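Local atomic coordinates of probable serine protease HTRA3 (Homo sapiens, PDB entry 2P3W), a protein that is probably a secreted serine protease of the HtrA family, whose PDZ domain binds peptides through their C-terminus, probably with a hydrophobic last residue. Residues I8-R13 with S71-A76. Sequence-based numbering, arbitrary orientation.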
ATOM      1  N   ILE A   8       3.239   4.546   7.922  1.00 17.71           N
ATOM      2  CA  ILE A   8       2.031   4.315   8.721  1.00 16.00           C
ATOM      3  C   ILE A   8       0.967   3.436   8.060  1.00 15.94           C
ATOM      4  O   ILE A   8       0.069   2.948   8.748  1.00 18.66           O
ATOM      5  CB  ILE A   8       1.374   5.631   9.213  1.00 16.37           C
ATOM      6  CG1 ILE A   8       0.951   6.537   8.060  1.00 18.28           C
ATOM      7  CG2 ILE A   8       2.354   6.358  10.147  1.00 17.63           C
ATOM      8  CD1 ILE A   8       0.123   7.767   8.457  1.00 19.75           C
ATOM      9  N   GLY A   9       1.050   3.231   6.749  1.00 18.87           N
ATOM     10  CA  GLY A   9       0.171   2.288   6.089  1.00 17.89           C
ATOM     11  C   GLY A   9      -1.176   2.816   5.624  1.00 19.91           C
ATOM     12  O   GLY A   9      -2.202   2.134   5.761  1.00 21.42           O
ATOM     13  N   ILE A  10      -1.179   4.014   5.047  1.00 18.54           N
ATOM     14  CA  ILE A  10      -2.376   4.488   4.359  1.00 17.73           C
ATOM     15  C   ILE A  10      -2.029   4.963   2.969  1.00 18.75           C
ATOM     16  O   ILE A  10      -0.900   5.433   2.743  1.00 18.12           O
ATOM     17  CB  ILE A  10      -3.095   5.605   5.141  1.00 19.99           C
ATOM     18  CG1 ILE A  10      -2.231   6.840   5.279  1.00 20.58           C
ATOM     19  CG2 ILE A  10      -3.532   5.157   6.532  1.00 19.33           C
ATOM     20  CD1 ILE A  10      -3.043   8.068   5.764  1.00 21.89           C
ATOM     21  N   ARG A  11      -3.003   4.856   2.053  1.00 18.69           N
ATOM     22  CA  ARG A  11      -2.904   5.507   0.749  1.00 17.81           C
ATOM     23  C   ARG A  11      -3.753   6.785   0.867  1.00 18.04           C
ATOM     24  O   ARG A  11      -4.943   6.728   1.144  1.00 16.89           O
ATOM     25  CB  ARG A  11      -3.349   4.580  -0.378  1.00 18.97           C
ATOM     26  CG  ARG A  11      -3.245   5.270  -1.741  1.00 23.20           C
ATOM     27  CD  ARG A  11      -2.842   4.351  -2.857  1.00 20.30           C
ATOM     28  NE  ARG A  11      -3.802   3.279  -3.099  1.00 19.62           N
ATOM     29  CZ  ARG A  11      -4.946   3.431  -3.736  1.00 20.91           C
ATOM     30  NH1 ARG A  11      -5.296   4.614  -4.191  1.00 19.55           N
ATOM     31  NH2 ARG A  11      -5.739   2.378  -3.939  1.00 21.51           N
ATOM     32  N   MET A  12      -3.082   7.930   0.764  1.00 17.09           N
ATOM     33  CA  MET A  12      -3.657   9.204   1.129  1.00 17.03           C
ATOM     34  C   MET A  12      -3.884  10.071  -0.092  1.00 17.06           C
ATOM     35  O   MET A  12      -3.151   9.986  -1.092  1.00 15.70           O
ATOM     36  CB  MET A  12      -2.734   9.925   2.129  1.00 23.46           C
ATOM     37  CG  MET A  12      -1.351  10.255   1.597  1.00 23.32           C
ATOM     38  SD  MET A  12      -0.332  11.255   2.682  1.00 24.79           S
ATOM     39  CE  MET A  12       1.188  11.237   1.807  1.00 26.84           C
ATOM     40  N   ARG A  13      -4.916  10.904  -0.025  1.00 15.23           N
ATOM     41  CA  ARG A  13      -5.253  11.848  -1.066  1.00 14.52           C
ATOM     42  C   ARG A  13      -5.527  13.223  -0.444  1.00 19.10           C
ATOM     43  O   ARG A  13      -6.227  13.318   0.572  1.00 20.22           O
ATOM     44  CB  ARG A  13      -6.526  11.375  -1.776  1.00 17.02           C
ATOM     45  CG  ARG A  13      -6.351  10.092  -2.552  1.00 17.92           C
ATOM     46  CD  ARG A  13      -7.655   9.583  -3.136  1.00 16.58           C
ATOM     47  NE  ARG A  13      -8.257  10.510  -4.096  1.00 16.98           N
ATOM     48  CZ  ARG A  13      -9.487  10.399  -4.603  1.00 23.01           C
ATOM     49  NH1 ARG A  13     -10.313   9.421  -4.221  1.00 23.74           N
ATOM     50  NH2 ARG A  13      -9.916  11.283  -5.498  1.00 21.24           N
ATOM     51  N   SER A  71       1.727  16.131   1.177  1.00 18.42           N
ATOM     52  CA  SER A  71       3.173  16.292   1.399  1.00 16.15           C
ATOM     53  C   SER A  71       3.514  16.582   2.863  1.00 15.50           C
ATOM     54  O   SER A  71       4.605  16.205   3.354  1.00 20.01           O
ATOM     55  CB  SER A  71       3.731  17.400   0.503  1.00 21.97           C
ATOM     56  OG  SER A  71       3.177  18.670   0.832  1.00 24.57           O
ATOM     57  N   GLU A  72       2.602  17.261   3.564  1.00 16.27           N
ATOM     58  CA  GLU A  72       2.822  17.596   4.971  1.00 19.64           C
ATOM     59  C   GLU A  72       2.746  16.344   5.819  1.00 18.45           C
ATOM     60  O   GLU A  72       3.506  16.197   6.771  1.00 19.55           O
ATOM     61  CB  GLU A  72       1.785  18.611   5.466  1.00 16.98           C
ATOM     62  CG  GLU A  72       1.880  19.960   4.770  1.00 24.29           C
ATOM     63  CD  GLU A  72       0.692  20.859   5.032  1.00 23.52           C
ATOM     64  OE1 GLU A  72      -0.412  20.368   5.316  1.00 24.36           O
ATOM     65  OE2 GLU A  72       0.868  22.084   4.926  1.00 27.91           O
ATOM     66  N   LEU A  73       1.843  15.420   5.486  1.00 17.74           N
ATOM     67  CA  LEU A  73       1.741  14.183   6.265  1.00 19.38           C
ATOM     68  C   LEU A  73       2.948  13.275   5.963  1.00 17.01           C
ATOM     69  O   LEU A  73       3.534  12.637   6.857  1.00 16.48           O
ATOM     70  CB  LEU A  73       0.426  13.460   5.989  1.00 17.76           C
ATOM     71  CG  LEU A  73       0.225  12.170   6.800  1.00 16.29           C
ATOM     72  CD1 LEU A  73       0.316  12.389   8.338  1.00 20.68           C
ATOM     73  CD2 LEU A  73      -1.116  11.588   6.385  1.00 21.68           C
ATOM     74  N   GLN A  74       3.318  13.200   4.697  1.00 17.81           N
ATOM     75  CA  GLN A  74       4.559  12.499   4.328  1.00 19.01           C
ATOM     76  C   GLN A  74       5.747  12.994   5.182  1.00 18.06           C
ATOM     77  O   GLN A  74       6.523  12.190   5.717  1.00 18.06           O
ATOM     78  CB  GLN A  74       4.858  12.705   2.844  1.00 19.94           C
ATOM     79  CG  GLN A  74       5.943  11.783   2.343  1.00 27.03           C
ATOM     80  CD  GLN A  74       6.319  12.028   0.901  1.00 31.71           C
ATOM     81  OE1 GLN A  74       5.549  12.617   0.131  1.00 41.81           O
ATOM     82  NE2 GLN A  74       7.521  11.585   0.520  1.00 32.14           N
ATOM     83  N   GLU A  75       5.888  14.308   5.329  1.00 19.91           N
ATOM     84  CA  GLU A  75       7.000  14.874   6.098  1.00 17.43           C
ATOM     85  C   GLU A  75       6.881  14.495   7.586  1.00 17.72           C
ATOM     86  O   GLU A  75       7.873  14.172   8.239  1.00 17.75           O
ATOM     87  CB  GLU A  75       7.064  16.399   5.923  1.00 20.83           C
ATOM     88  CG  GLU A  75       8.087  17.139   6.790  1.00 30.13           C
ATOM     89  CD  GLU A  75       9.510  17.057   6.282  1.00 38.93           C
ATOM     90  OE1 GLU A  75       9.857  16.086   5.568  1.00 42.97           O
ATOM     91  OE2 GLU A  75      10.291  17.998   6.599  1.00 47.88           O
ATOM     92  N   ALA A  76       5.669  14.542   8.127  1.00 17.20           N
ATOM     93  CA  ALA A  76       5.459  14.123   9.536  1.00 18.05           C
ATOM     94  C   ALA A  76       5.810  12.658   9.783  1.00 16.81           C
ATOM     95  O   ALA A  76       6.464  12.325  10.772  1.00 16.48           O
ATOM     96  CB  ALA A  76       4.065  14.405   9.972  1.00 17.69           C
TER
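Met-12 reaches from strand 10-13 to helix 71-76 and lays its thioether against Leu-73, with SD 3.8 Å from CD2 and 4.0 Å from CB of the leucine. The two backbones are far apart, 9.0 Å between the CA atoms of Met-12 and Leu-73, and the gap is bridged by side chains; no hydrogen bond joins the segments. Methionine suits this place because it is long, unbranched and apolar: with its chain extended beyond CG, it carries the terminal methyl past Leu-73 to the next residue of the helix, where CE lies 4.1 Å from both CB and the backbone N of Gln-74.

Leu-73 answers from the helix. With CG anti to the backbone N (chi1 -178°), the leucine fork extends from the helix toward the strand, and CD2 is the branch that makes contact, meeting Met-12 as well as CD1 of Ile-10 at 4.1 Å. The side chains of Ile-10 and Leu-73 cross at about a right angle, touching through their methyl ends. The beta-branched Ile-10 suits a buried strand position, where it also packs on Val-39 and Ile-59. Gln-74 stands at the exposed border: its aliphatic CB meets the methionine methyl, while OE1 accepts a hydrogen bond from Arg-110 of the second subunit.

Strand 10-13 and helix 71-76 run roughly antiparallel, at 146°, and flank a groove. The phage-derived ligand sequence at the C-terminus of the second subunit pairs antiparallel with Arg-11 and Met-12, extending the sheet, and Val-112 of that subunit packs on Ile-10. Leu-73 joins Ile-10 and Met-12 to the helix and probably forms part of the groove's apolar base. Addition of a ligand strand to the sheet edge, beta augmentation, in the groove between strand and helix is how PDZ domains bind C-terminal peptides.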